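Local coordinates for Non-structural protein (Porcine reproductive and respiratory syndrome virus, PDB 3IFU), which combines a zinc finger with a papain-like cysteine protease as the Nsp1alpha leader piece of the viral polyprotein and probably suppresses host interferon-beta production, at residues D6-T11 and T26-A31; P12-F17 and S30-L35; V18-V23 and V147-F152; G45-F50 and L57-P62; C76-I81 and E104-G109. All coordinates share one frame; numbering follows the deposited sequence.

Contact 1: residues D6-T11 and T26-A31; sequences DRCTCT and TRCLSA. With ZN (zinc ion), chain C.
C8 and C10 point toward the loop 26-31, C28 points back toward 6-11, and the three meet at a zinc ion, which makes the tight half of this contact. Zinc lies 2.5 Å from C8 SG and from C10 SG, and 2.4 Å from C28 SG; C25 supplies the fourth sulfur. The SG of C28 is set between its own backbone N and carbonyl carbon (chi1 68°), which points it inward. Beside the metal the backbones are joined by C8 N, which donates to A31 O over 2.9 Å, while the R7 side chain runs past that carbonyl and lays one face of its guanidinium over A31 CB.

The other end is looser and more exposed. There R27 reaches T11 at the edge of its guanidinium, NH2 to OG1 at 2.7 Å, but the bond is weak because its hydrogen points well off line. The stronger partner of that hydroxyl is N13, whose OD1 hydrogen-bonds to it.

Around the metal, amides address the sulfurs: C10 N gives a nearly straight bond to C8 SG (3.4 Å, 166°), and S30 N a weak one to C28 SG. Such N-H donors probably offset part of the thiolate charge gathered in this four-cysteine zinc site.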
# COMPACT_ATOMS: atom_id res chain seq x y z
N ASP A 6 -13.29 17.79 -2.06
CA ASP A 6 -12.45 18.02 -0.85
C ASP A 6 -10.99 17.73 -1.18
O ASP A 6 -10.57 16.58 -1.29
CB ASP A 6 -12.93 17.14 0.30
CG ASP A 6 -12.51 17.66 1.66
OD1 ASP A 6 -12.79 18.85 1.96
OD2 ASP A 6 -11.90 16.89 2.43
N ARG A 7 -10.22 18.81 -1.32
CA ARG A 7 -8.81 18.75 -1.68
C ARG A 7 -7.94 19.38 -0.59
O ARG A 7 -8.42 19.72 0.48
CB ARG A 7 -8.61 19.53 -2.99
CG ARG A 7 -7.91 18.77 -4.11
CD ARG A 7 -8.75 17.65 -4.71
NE ARG A 7 -8.10 17.11 -5.90
CZ ARG A 7 -8.50 16.02 -6.55
NH1 ARG A 7 -9.56 15.34 -6.13
NH2 ARG A 7 -7.84 15.60 -7.63
N CYS A 8 -6.65 19.52 -0.88
CA CYS A 8 -5.71 20.12 0.06
C CYS A 8 -5.85 21.64 0.02
O CYS A 8 -5.96 22.23 -1.05
CB CYS A 8 -4.27 19.74 -0.31
SG CYS A 8 -3.03 20.90 0.32
N THR A 9 -5.82 22.27 1.19
CA THR A 9 -5.95 23.71 1.28
C THR A 9 -4.84 24.33 2.12
O THR A 9 -5.08 25.25 2.90
CB THR A 9 -7.29 24.13 1.91
OG1 THR A 9 -8.34 23.33 1.37
CG2 THR A 9 -7.59 25.60 1.59
N CYS A 10 -3.63 23.81 1.97
CA CYS A 10 -2.48 24.33 2.70
C CYS A 10 -1.81 25.40 1.84
O CYS A 10 -2.16 25.56 0.67
CB CYS A 10 -1.47 23.21 2.98
SG CYS A 10 -1.97 21.99 4.22
N THR A 11 -0.87 26.14 2.41
CA THR A 11 -0.15 27.15 1.64
C THR A 11 0.56 26.37 0.52
O THR A 11 1.12 25.30 0.76
CB THR A 11 0.87 27.89 2.54
OG1 THR A 11 1.78 26.95 3.12
CG2 THR A 11 0.15 28.63 3.65
N THR A 26 2.25 16.81 1.51
CA THR A 26 3.07 16.25 2.58
C THR A 26 2.54 16.61 3.96
O THR A 26 2.72 15.87 4.92
CB THR A 26 4.52 16.75 2.43
OG1 THR A 26 5.17 16.01 1.38
CG2 THR A 26 5.29 16.56 3.71
N ARG A 27 1.86 17.75 4.06
CA ARG A 27 1.31 18.23 5.32
C ARG A 27 0.01 17.61 5.83
O ARG A 27 -0.05 17.16 6.97
CB ARG A 27 1.12 19.75 5.27
CG ARG A 27 2.34 20.56 5.62
CD ARG A 27 1.97 21.65 6.63
NE ARG A 27 1.58 22.92 6.03
CZ ARG A 27 2.41 23.73 5.38
NH1 ARG A 27 3.69 23.40 5.23
NH2 ARG A 27 1.97 24.88 4.88
N CYS A 28 -1.02 17.59 4.99
CA CYS A 28 -2.33 17.06 5.37
C CYS A 28 -2.73 15.74 4.73
O CYS A 28 -3.80 15.22 5.01
CB CYS A 28 -3.42 18.09 5.07
SG CYS A 28 -3.69 18.38 3.30
N LEU A 29 -1.87 15.21 3.86
CA LEU A 29 -2.12 13.94 3.19
C LEU A 29 -3.37 13.94 2.31
O LEU A 29 -3.92 12.88 2.00
CB LEU A 29 -2.23 12.83 4.24
CG LEU A 29 -1.06 12.80 5.23
CD1 LEU A 29 -1.36 11.90 6.42
CD2 LEU A 29 0.19 12.36 4.50
N SER A 30 -3.82 15.12 1.90
CA SER A 30 -4.99 15.23 1.05
C SER A 30 -4.53 15.47 -0.38
O SER A 30 -3.47 16.06 -0.59
CB SER A 30 -5.88 16.38 1.50
OG SER A 30 -6.30 16.20 2.85
N ALA A 31 -5.33 15.02 -1.35
CA ALA A 31 -5.00 15.20 -2.76
C ALA A 31 -4.72 16.66 -3.09
O ALA A 31 -5.39 17.56 -2.58
CB ALA A 31 -6.13 14.68 -3.63
ZN ZN C . -2.15 20.13 2.57

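Contact 2: residues P12-F17 and S30-L35; sequences PNARVF and SARSLL
R32 reaches from the loop 30-35 to V16 and A14, on and just before the first strand of the zinc-finger hairpin, and so ties the loop after the hairpin to the residues leading into it. The side chain is buried and travels along one methyl of V16. Its CB and CD both stand 4.5 Å from V16 CG2, whereas CG between them dips to 4.0 Å and NE follows at 3.8 Å. Bends at chi2 (-83°) and chi3 (-113°) then lay the guanidinium flat against that same methyl: V16 CG2 sits over the centre of the group, 3.4 Å above its plane.

At the tip, NH2 donates to A14 O over a short 2.5 Å, an approach lying in the carbonyl plane though tilted slightly from the guanidinium plane. The carbonyl of F50 is a second acceptor for NH2, which helps fix the rotation of the group. NH1 lies near A14 CB and the C8 sulfur. A positive group so close to a zinc bound by four cysteines would probably ease the negative charge of the site, and C25 also packs on this arginine.

Farther along, the loop touches the first segment once more through hydrocarbon alone, where L35 CD1 rests 3.9 Å from P12 CB.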
# COMPACT_ATOMS: atom_id res chain seq x y z
N PRO A 12 0.55 26.91 -0.71
CA PRO A 12 1.20 26.22 -1.83
C PRO A 12 2.67 25.86 -1.67
O PRO A 12 3.25 25.20 -2.53
CB PRO A 12 0.96 27.17 -3.00
CG PRO A 12 1.03 28.49 -2.34
CD PRO A 12 0.20 28.29 -1.09
N ASN A 13 3.29 26.29 -0.57
CA ASN A 13 4.70 25.97 -0.36
C ASN A 13 4.87 24.68 0.45
O ASN A 13 5.98 24.31 0.83
CB ASN A 13 5.43 27.14 0.33
CG ASN A 13 5.15 27.21 1.81
OD1 ASN A 13 4.00 27.29 2.24
ND2 ASN A 13 6.21 27.19 2.61
N ALA A 14 3.75 24.01 0.72
CA ALA A 14 3.75 22.75 1.44
C ALA A 14 4.18 21.67 0.44
O ALA A 14 3.52 21.49 -0.58
CB ALA A 14 2.36 22.45 1.98
N ARG A 15 5.26 20.97 0.74
CA ARG A 15 5.77 19.93 -0.16
C ARG A 15 4.76 18.86 -0.60
O ARG A 15 3.75 18.59 0.06
CB ARG A 15 7.00 19.26 0.44
CG ARG A 15 8.17 20.21 0.58
CD ARG A 15 9.42 19.51 1.04
NE ARG A 15 10.48 20.45 1.39
CZ ARG A 15 10.47 21.20 2.48
NH1 ARG A 15 11.48 22.03 2.72
NH2 ARG A 15 9.46 21.13 3.33
N VAL A 16 5.07 18.25 -1.74
CA VAL A 16 4.22 17.25 -2.35
C VAL A 16 4.91 15.90 -2.58
O VAL A 16 6.14 15.83 -2.69
CB VAL A 16 3.69 17.81 -3.70
CG1 VAL A 16 3.22 16.68 -4.58
CG2 VAL A 16 2.57 18.80 -3.44
N PHE A 17 4.11 14.84 -2.65
CA PHE A 17 4.63 13.50 -2.93
C PHE A 17 3.66 12.83 -3.89
O PHE A 17 2.52 13.28 -4.04
CB PHE A 17 4.80 12.68 -1.64
CG PHE A 17 3.51 12.32 -0.93
CD1 PHE A 17 2.79 11.19 -1.30
CD2 PHE A 17 3.05 13.09 0.15
CE1 PHE A 17 1.63 10.81 -0.59
CE2 PHE A 17 1.90 12.73 0.85
CZ PHE A 17 1.19 11.58 0.48
N SER A 30 -3.82 15.12 1.90
CA SER A 30 -4.99 15.23 1.05
C SER A 30 -4.53 15.47 -0.38
O SER A 30 -3.47 16.06 -0.59
CB SER A 30 -5.88 16.38 1.50
OG SER A 30 -6.30 16.20 2.85
N ALA A 31 -5.33 15.02 -1.35
CA ALA A 31 -5.00 15.20 -2.76
C ALA A 31 -4.72 16.66 -3.09
O ALA A 31 -5.39 17.56 -2.58
CB ALA A 31 -6.13 14.68 -3.63
N ARG A 32 -3.73 16.91 -3.93
CA ARG A 32 -3.36 18.26 -4.32
C ARG A 32 -3.82 18.64 -5.72
O ARG A 32 -3.51 17.96 -6.69
CB ARG A 32 -1.85 18.45 -4.22
CG ARG A 32 -1.43 19.26 -3.02
CD ARG A 32 -1.53 20.74 -3.30
NE ARG A 32 -0.20 21.35 -3.32
CZ ARG A 32 0.60 21.43 -2.27
NH1 ARG A 32 0.23 20.94 -1.09
NH2 ARG A 32 1.79 22.00 -2.38
N SER A 33 -4.54 19.75 -5.82
CA SER A 33 -5.02 20.24 -7.10
C SER A 33 -3.91 20.96 -7.85
O SER A 33 -2.83 21.18 -7.33
CB SER A 33 -6.21 21.19 -6.91
OG SER A 33 -7.39 20.49 -6.58
N LEU A 34 -4.20 21.31 -9.10
CA LEU A 34 -3.24 22.02 -9.92
C LEU A 34 -3.11 23.44 -9.41
O LEU A 34 -4.10 24.05 -9.01
CB LEU A 34 -3.70 22.06 -11.38
CG LEU A 34 -3.49 20.78 -12.18
CD1 LEU A 34 -4.35 20.80 -13.44
CD2 LEU A 34 -2.01 20.66 -12.52
N LEU A 35 -1.89 23.96 -9.42
CA LEU A 35 -1.64 25.32 -8.97
C LEU A 35 -2.17 26.29 -10.04
O LEU A 35 -2.05 26.02 -11.24
CB LEU A 35 -0.15 25.51 -8.74
CG LEU A 35 0.24 26.25 -7.46
CD1 LEU A 35 -0.51 25.67 -6.27
CD2 LEU A 35 1.74 26.13 -7.26

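Contact 3: residues V18-V23 and V147-F152; sequences VAEGQV and VSDKPF
D149 OD2 accepts the backbone N-H of E20 in a nearly straight bond, 2.8 Å long with an N-H...O angle of 174°. The amide arrives on the syn side of the carboxylate, somewhat out of its plane. The other carboxylate oxygen, D149 OD1, serves the same residue by a longer route: a water 2.7 Å away donates to it and also to E20 O. One aspartate thus holds both backbone polar atoms of a single residue, the amide directly and the carbonyl through solvent. With chi1 near 68° the carboxylate folds back over its own main chain and faces the hairpin, and OD2 also lies close to A19 CA.

The second link is softer. The side chains of E20 and K150 cross obliquely, with NZ nearest CG of the glutamate and forming a long salt bridge to OE2 at 3.8 Å. Both residues also pack against the matching residues, K150 and E20, of the second subunit, so these opposite charges gather at the dimer interface.

A19 N bonds to Q22 O at 3.0 Å across E20 and G21, whose backbone angles resemble a type II' turn, with G21 psi somewhat off. What D149 grasps is therefore the tip of a beta hairpin, that of the zinc finger between strands 16-18 and 23-25, docked on the loop that follows edge strand 147-148 of the protease sheet.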
# COMPACT_ATOMS: atom_id res chain seq x y z
N VAL A 18 4.10 11.78 -4.57
CA VAL A 18 3.24 11.09 -5.52
C VAL A 18 3.03 9.62 -5.14
O VAL A 18 3.98 8.88 -4.93
CB VAL A 18 3.83 11.17 -6.94
CG1 VAL A 18 2.85 10.63 -7.96
CG2 VAL A 18 4.18 12.60 -7.26
N ALA A 19 1.76 9.23 -5.03
CA ALA A 19 1.36 7.86 -4.68
C ALA A 19 0.44 7.41 -5.81
O ALA A 19 -0.54 8.08 -6.13
CB ALA A 19 0.64 7.82 -3.35
N GLU A 20 0.77 6.27 -6.41
CA GLU A 20 0.02 5.77 -7.55
C GLU A 20 -0.15 6.95 -8.51
O GLU A 20 0.85 7.57 -8.90
CB GLU A 20 -1.33 5.18 -7.11
CG GLU A 20 -1.15 3.91 -6.27
CD GLU A 20 -2.30 2.92 -6.41
OE1 GLU A 20 -2.65 2.56 -7.55
OE2 GLU A 20 -2.84 2.48 -5.37
N GLY A 21 -1.36 7.30 -8.89
CA GLY A 21 -1.49 8.43 -9.80
C GLY A 21 -1.42 9.79 -9.14
O GLY A 21 -0.69 10.67 -9.58
N GLN A 22 -2.19 9.94 -8.06
CA GLN A 22 -2.31 11.17 -7.27
C GLN A 22 -1.09 11.87 -6.69
O GLN A 22 -0.13 11.26 -6.23
CB GLN A 22 -3.28 10.96 -6.11
CG GLN A 22 -4.75 11.16 -6.43
CD GLN A 22 -5.05 12.53 -7.00
OE1 GLN A 22 -4.57 13.56 -6.49
NE2 GLN A 22 -5.87 12.56 -8.05
N VAL A 23 -1.19 13.19 -6.70
CA VAL A 23 -0.21 14.09 -6.15
C VAL A 23 -0.85 14.40 -4.80
O VAL A 23 -2.02 14.80 -4.75
CB VAL A 23 -0.11 15.38 -7.01
CG1 VAL A 23 0.78 16.40 -6.35
CG2 VAL A 23 0.43 15.03 -8.38
N VAL A 147 13.16 5.12 -9.70
CA VAL A 147 12.41 4.49 -8.63
C VAL A 147 10.94 4.83 -8.81
O VAL A 147 10.59 5.78 -9.52
CB VAL A 147 12.85 4.97 -7.21
CG1 VAL A 147 14.33 4.69 -7.00
CG2 VAL A 147 12.54 6.44 -7.02
N SER A 148 10.07 4.05 -8.17
CA SER A 148 8.63 4.27 -8.24
C SER A 148 7.99 3.54 -7.07
O SER A 148 8.62 2.68 -6.43
CB SER A 148 8.07 3.72 -9.55
OG SER A 148 6.68 3.99 -9.66
N ASP A 149 6.74 3.89 -6.78
CA ASP A 149 6.03 3.25 -5.68
C ASP A 149 5.25 2.04 -6.20
O ASP A 149 4.59 1.32 -5.46
CB ASP A 149 5.10 4.26 -4.99
CG ASP A 149 3.94 4.69 -5.87
OD1 ASP A 149 4.16 5.05 -7.05
OD2 ASP A 149 2.80 4.69 -5.37
N LYS A 150 5.36 1.82 -7.51
CA LYS A 150 4.70 0.70 -8.16
C LYS A 150 5.66 0.07 -9.16
O LYS A 150 6.60 0.72 -9.62
CB LYS A 150 3.42 1.17 -8.86
CG LYS A 150 2.24 1.41 -7.92
CD LYS A 150 1.70 0.09 -7.38
CE LYS A 150 0.43 0.26 -6.55
NZ LYS A 150 0.69 0.99 -5.28
N PRO A 151 5.45 -1.21 -9.50
CA PRO A 151 6.31 -1.91 -10.46
C PRO A 151 6.29 -1.22 -11.81
O PRO A 151 5.31 -0.56 -12.15
CB PRO A 151 5.69 -3.30 -10.53
CG PRO A 151 5.05 -3.46 -9.20
CD PRO A 151 4.41 -2.12 -8.99
N PHE A 152 7.36 -1.37 -12.57
CA PHE A 152 7.44 -0.78 -13.90
C PHE A 152 8.39 -1.54 -14.81
O PHE A 152 9.27 -2.26 -14.33
CB PHE A 152 7.85 0.71 -13.83
CG PHE A 152 9.23 0.96 -13.24
CD1 PHE A 152 9.38 1.19 -11.87
CD2 PHE A 152 10.36 1.02 -14.06
CE1 PHE A 152 10.64 1.48 -11.33
CE2 PHE A 152 11.63 1.31 -13.54
CZ PHE A 152 11.78 1.54 -12.17
O HOH W 1 3.45 7.02 -8.68

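Contact 4: residues G45-F50 and L57-P62; sequences GVLGLF and LRWTLP
L61 and L47 form the first shell of this contact, with L61 CD2 lodged 3.7 Å from L47 CB. The same methyl faces backbone as well, since it approaches the amides of both V46 and L47. With CG anti to the backbone N (chi1 -179°), the L61 side chain stretches over G45, and its CG comes to 4.0 Å from G45 CA. Glycine presents bare backbone at this point, and the two segments draw together, G45 CA and L61 CA being 4.9 Å apart.

The second touch is narrower. L47 carries CD2 to the rim of the W59 indole, 3.9 Å from CH2 and near the plane of the ring; the two side chains cross at about a right angle. Only an edge of the tryptophan is used here, and its NE1 is engaged by the carbonyl of Y106.

Behind these residues lies the backbone that sets them in place. Residues 46-49 turn helically without forming a regular helix, the turn being held by L49 N to V46 O at 3.0 Å and F50 N to L47 O at 2.9 Å. On the opposing segment, T60 OG1 and the L61 backbone are both tied to E43.

In the fold, the pair lies in the long connection between strand 23-25 and helix 81-87. It joins the zinc-finger part of the chain to the beginning of the protease part, and it packs beside the closing turns of helix 94-108 through W59 and L47.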
# COMPACT_ATOMS: atom_id res chain seq x y z
N GLY A 45 9.40 22.15 -13.56
CA GLY A 45 8.65 21.20 -14.37
C GLY A 45 7.28 20.80 -13.84
O GLY A 45 6.45 21.65 -13.52
N VAL A 46 7.06 19.49 -13.76
CA VAL A 46 5.80 18.94 -13.27
C VAL A 46 5.52 19.33 -11.82
O VAL A 46 4.37 19.59 -11.44
CB VAL A 46 5.80 17.40 -13.37
CG1 VAL A 46 4.49 16.83 -12.85
CG2 VAL A 46 6.02 16.99 -14.82
N LEU A 47 6.57 19.35 -11.00
CA LEU A 47 6.46 19.71 -9.59
C LEU A 47 5.91 21.13 -9.42
O LEU A 47 5.06 21.39 -8.55
CB LEU A 47 7.82 19.60 -8.91
CG LEU A 47 7.87 19.92 -7.42
CD1 LEU A 47 6.88 19.05 -6.67
CD2 LEU A 47 9.26 19.70 -6.91
N GLY A 48 6.39 22.04 -10.26
CA GLY A 48 5.94 23.42 -10.20
C GLY A 48 4.46 23.57 -10.49
O GLY A 48 3.87 24.62 -10.23
N LEU A 49 3.85 22.53 -11.03
CA LEU A 49 2.42 22.56 -11.34
C LEU A 49 1.60 22.37 -10.05
O LEU A 49 0.38 22.52 -10.05
CB LEU A 49 2.07 21.46 -12.35
CG LEU A 49 3.00 21.31 -13.57
CD1 LEU A 49 2.52 20.16 -14.44
CD2 LEU A 49 3.02 22.61 -14.36
N PHE A 50 2.28 22.04 -8.96
CA PHE A 50 1.60 21.83 -7.69
C PHE A 50 2.32 22.47 -6.50
O PHE A 50 1.69 22.92 -5.55
CB PHE A 50 1.45 20.34 -7.38
CG PHE A 50 0.76 19.55 -8.46
CD1 PHE A 50 1.45 19.11 -9.58
CD2 PHE A 50 -0.58 19.20 -8.32
CE1 PHE A 50 0.82 18.31 -10.54
CE2 PHE A 50 -1.22 18.40 -9.28
CZ PHE A 50 -0.51 17.96 -10.39
N LEU A 57 15.43 27.82 -5.34
CA LEU A 57 15.19 26.43 -5.67
C LEU A 57 16.32 25.54 -5.16
O LEU A 57 16.07 24.58 -4.45
CB LEU A 57 15.05 26.28 -7.18
CG LEU A 57 13.70 26.62 -7.84
CD1 LEU A 57 13.11 27.89 -7.26
CD2 LEU A 57 13.91 26.74 -9.34
N ARG A 58 17.55 25.90 -5.55
CA ARG A 58 18.79 25.19 -5.22
C ARG A 58 19.04 24.09 -6.25
O ARG A 58 20.12 23.50 -6.30
CB ARG A 58 18.79 24.65 -3.77
CG ARG A 58 18.08 23.33 -3.51
CD ARG A 58 18.03 23.01 -2.01
NE ARG A 58 19.29 22.49 -1.47
CZ ARG A 58 20.11 23.16 -0.66
NH1 ARG A 58 19.82 24.39 -0.27
NH2 ARG A 58 21.22 22.58 -0.22
N TRP A 59 18.03 23.83 -7.07
CA TRP A 59 18.09 22.87 -8.17
C TRP A 59 16.83 23.05 -9.01
O TRP A 59 15.81 23.54 -8.51
CB TRP A 59 18.23 21.40 -7.71
CG TRP A 59 17.24 20.88 -6.71
CD1 TRP A 59 17.49 20.54 -5.41
CD2 TRP A 59 15.85 20.58 -6.93
NE1 TRP A 59 16.36 20.05 -4.81
CE2 TRP A 59 15.33 20.06 -5.72
CE3 TRP A 59 14.99 20.70 -8.03
CZ2 TRP A 59 14.00 19.66 -5.59
CZ3 TRP A 59 13.67 20.30 -7.90
CH2 TRP A 59 13.19 19.79 -6.68
N THR A 60 16.90 22.69 -10.29
CA THR A 60 15.75 22.88 -11.17
C THR A 60 15.19 21.58 -11.77
O THR A 60 15.84 20.53 -11.73
CB THR A 60 16.09 23.89 -12.31
OG1 THR A 60 15.09 24.92 -12.33
CG2 THR A 60 16.14 23.20 -13.67
N LEU A 61 13.99 21.68 -12.34
CA LEU A 61 13.33 20.53 -12.95
C LEU A 61 12.85 20.79 -14.38
O LEU A 61 11.98 21.63 -14.61
CB LEU A 61 12.14 20.11 -12.08
CG LEU A 61 11.33 18.90 -12.54
CD1 LEU A 61 12.21 17.65 -12.51
CD2 LEU A 61 10.12 18.71 -11.62
N PRO A 62 13.44 20.08 -15.36
CA PRO A 62 13.06 20.23 -16.77
C PRO A 62 11.67 19.64 -17.06
O PRO A 62 11.43 18.47 -16.78
CB PRO A 62 14.16 19.47 -17.51
CG PRO A 62 15.33 19.57 -16.57
CD PRO A 62 14.68 19.31 -15.24

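Contact 5: residues C76-I81 and E104-G109; sequences CWLSAI and EIYRAG. With ZN (zinc ion), chain B.
W77 projects into a hollow at the end of helix 94-108, bounded by I105, Y106 and, just past the helix, G109. Its indole is covered on both faces: L78 CG, from its own segment, lies 3.7 Å above one, and the backbone carbon of G109 lies 3.6 Å off the opposite one. Positive phi turns the chain at G109 as the helix ends, and the bare backbone there lies under the rim of the ring. The forward rim of the indole meets Y106 in a T-shaped pair, edge of tryptophan to face of tyrosine, with centroids 5.3 Å apart and planes at 78°.

Y106 is boxed in from other directions as well. I81 CD1 presses on the edge of its ring, 3.5 Å from CE1, while L78 CD2 comes obliquely to the hydroxyl end, 3.6 Å from the same carbon. The tyrosine OH is spoken for by V16 O in the zinc-finger hairpin, and this anchor helps set the ring against which W77 abuts. I105 forms the other wall of the hollow, sliding past I81 in the opposite direction so that its CD1 rests 4.1 Å from I81 CG1.

At the start of the segment, C76 takes no part in this packing and binds a zinc ion through SG at 2.5 Å, completed by C70, H146 and the C-terminal M180. Here, then, is part of the hydrophobic core of the papain-like protease, closed against helix 94-108, with a metal site at its border.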
# COMPACT_ATOMS: atom_id res chain seq x y z
N CYS A 76 11.51 11.29 -10.22
CA CYS A 76 10.75 10.11 -9.84
C CYS A 76 10.84 9.81 -8.35
O CYS A 76 10.07 9.00 -7.83
CB CYS A 76 11.18 8.90 -10.69
SG CYS A 76 12.91 8.35 -10.56
N TRP A 77 11.78 10.46 -7.65
CA TRP A 77 11.93 10.26 -6.21
C TRP A 77 10.72 10.79 -5.46
O TRP A 77 10.50 10.44 -4.30
CB TRP A 77 13.19 10.95 -5.68
CG TRP A 77 13.39 12.34 -6.21
CD1 TRP A 77 14.13 12.69 -7.30
CD2 TRP A 77 12.84 13.55 -5.69
NE1 TRP A 77 14.07 14.05 -7.50
CE2 TRP A 77 13.28 14.60 -6.52
CE3 TRP A 77 12.00 13.85 -4.60
CZ2 TRP A 77 12.93 15.94 -6.30
CZ3 TRP A 77 11.65 15.19 -4.38
CH2 TRP A 77 12.11 16.21 -5.23
N LEU A 78 9.93 11.64 -6.12
CA LEU A 78 8.72 12.19 -5.50
C LEU A 78 7.77 11.05 -5.21
O LEU A 78 6.87 11.15 -4.36
CB LEU A 78 8.05 13.20 -6.44
CG LEU A 78 8.61 14.62 -6.48
CD1 LEU A 78 7.91 15.43 -7.54
CD2 LEU A 78 8.44 15.27 -5.12
N SER A 79 7.98 9.95 -5.93
CA SER A 79 7.18 8.75 -5.81
C SER A 79 7.68 7.83 -4.68
O SER A 79 6.96 6.93 -4.26
CB SER A 79 7.20 8.02 -7.15
OG SER A 79 6.62 6.74 -7.07
N ALA A 80 8.89 8.05 -4.19
CA ALA A 80 9.45 7.22 -3.13
C ALA A 80 9.23 7.78 -1.72
O ALA A 80 9.42 7.07 -0.73
CB ALA A 80 10.93 6.99 -3.37
N ILE A 81 8.81 9.05 -1.64
CA ILE A 81 8.59 9.70 -0.36
C ILE A 81 7.61 8.97 0.58
O ILE A 81 7.95 8.67 1.73
CB ILE A 81 8.14 11.17 -0.55
CG1 ILE A 81 9.19 11.92 -1.37
CG2 ILE A 81 7.97 11.84 0.81
CD1 ILE A 81 9.00 13.41 -1.42
N GLU A 104 14.28 15.82 3.62
CA GLU A 104 15.58 15.25 3.28
C GLU A 104 15.72 15.06 1.77
O GLU A 104 16.66 15.56 1.16
CB GLU A 104 15.77 13.89 3.96
CG GLU A 104 16.30 13.94 5.37
CD GLU A 104 17.68 14.57 5.47
OE1 GLU A 104 18.46 14.48 4.49
OE2 GLU A 104 17.99 15.14 6.53
N ILE A 105 14.77 14.34 1.19
CA ILE A 105 14.78 14.05 -0.24
C ILE A 105 14.71 15.32 -1.09
O ILE A 105 15.50 15.49 -2.02
CB ILE A 105 13.64 13.05 -0.59
CG1 ILE A 105 13.94 11.69 0.07
CG2 ILE A 105 13.50 12.89 -2.09
CD1 ILE A 105 12.90 10.62 -0.15
N TYR A 106 13.78 16.21 -0.77
CA TYR A 106 13.65 17.47 -1.51
C TYR A 106 14.98 18.22 -1.50
O TYR A 106 15.42 18.74 -2.53
CB TYR A 106 12.58 18.37 -0.88
CG TYR A 106 11.22 18.23 -1.50
CD1 TYR A 106 10.52 17.03 -1.40
CD2 TYR A 106 10.64 19.30 -2.17
CE1 TYR A 106 9.26 16.90 -1.96
CE2 TYR A 106 9.37 19.18 -2.74
CZ TYR A 106 8.69 17.98 -2.63
OH TYR A 106 7.46 17.83 -3.22
N ARG A 107 15.61 18.29 -0.33
CA ARG A 107 16.89 18.98 -0.19
C ARG A 107 17.93 18.37 -1.13
O ARG A 107 18.58 19.07 -1.90
CB ARG A 107 17.37 18.91 1.26
CG ARG A 107 18.72 19.56 1.47
CD ARG A 107 19.02 19.80 2.93
NE ARG A 107 19.42 18.60 3.64
CZ ARG A 107 19.75 18.59 4.93
NH1 ARG A 107 19.72 19.71 5.62
NH2 ARG A 107 20.13 17.46 5.51
N ALA A 108 18.08 17.05 -1.05
CA ALA A 108 19.04 16.35 -1.89
C ALA A 108 18.65 16.42 -3.37
O ALA A 108 19.51 16.30 -4.25
CB ALA A 108 19.13 14.89 -1.44
N GLY A 109 17.36 16.63 -3.64
CA GLY A 109 16.87 16.72 -5.01
C GLY A 109 17.09 15.45 -5.81
O GLY A 109 17.14 15.47 -7.05
ZN ZN B . 13.57 8.84 -12.97

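Overall arrangement
Contacts 1 and 2 are two layers of one zinc finger: their centres are 6 Å apart, they share S30 and A31, and the R32 side chain comes, at its nearest atom, within about 4 Å of the zinc of contact 1. Contact 5 is the hub of the protease side, 12 Å centre to centre from contact 4 and 13 Å from contact 3, and it holds one ligand of the second zinc. V18 N to L78 O (2.9 Å, contacts 3 and 5) and V16 O to Y106 OH (2.5 Å, contacts 2 and 5) join the halves; L35 N to L49 O (2.8 Å) links contacts 2 and 4 within the finger side. Contacts 1, 2 and 3 also touch the second subunit, whereas no other protein chain touches contacts 4 and 5.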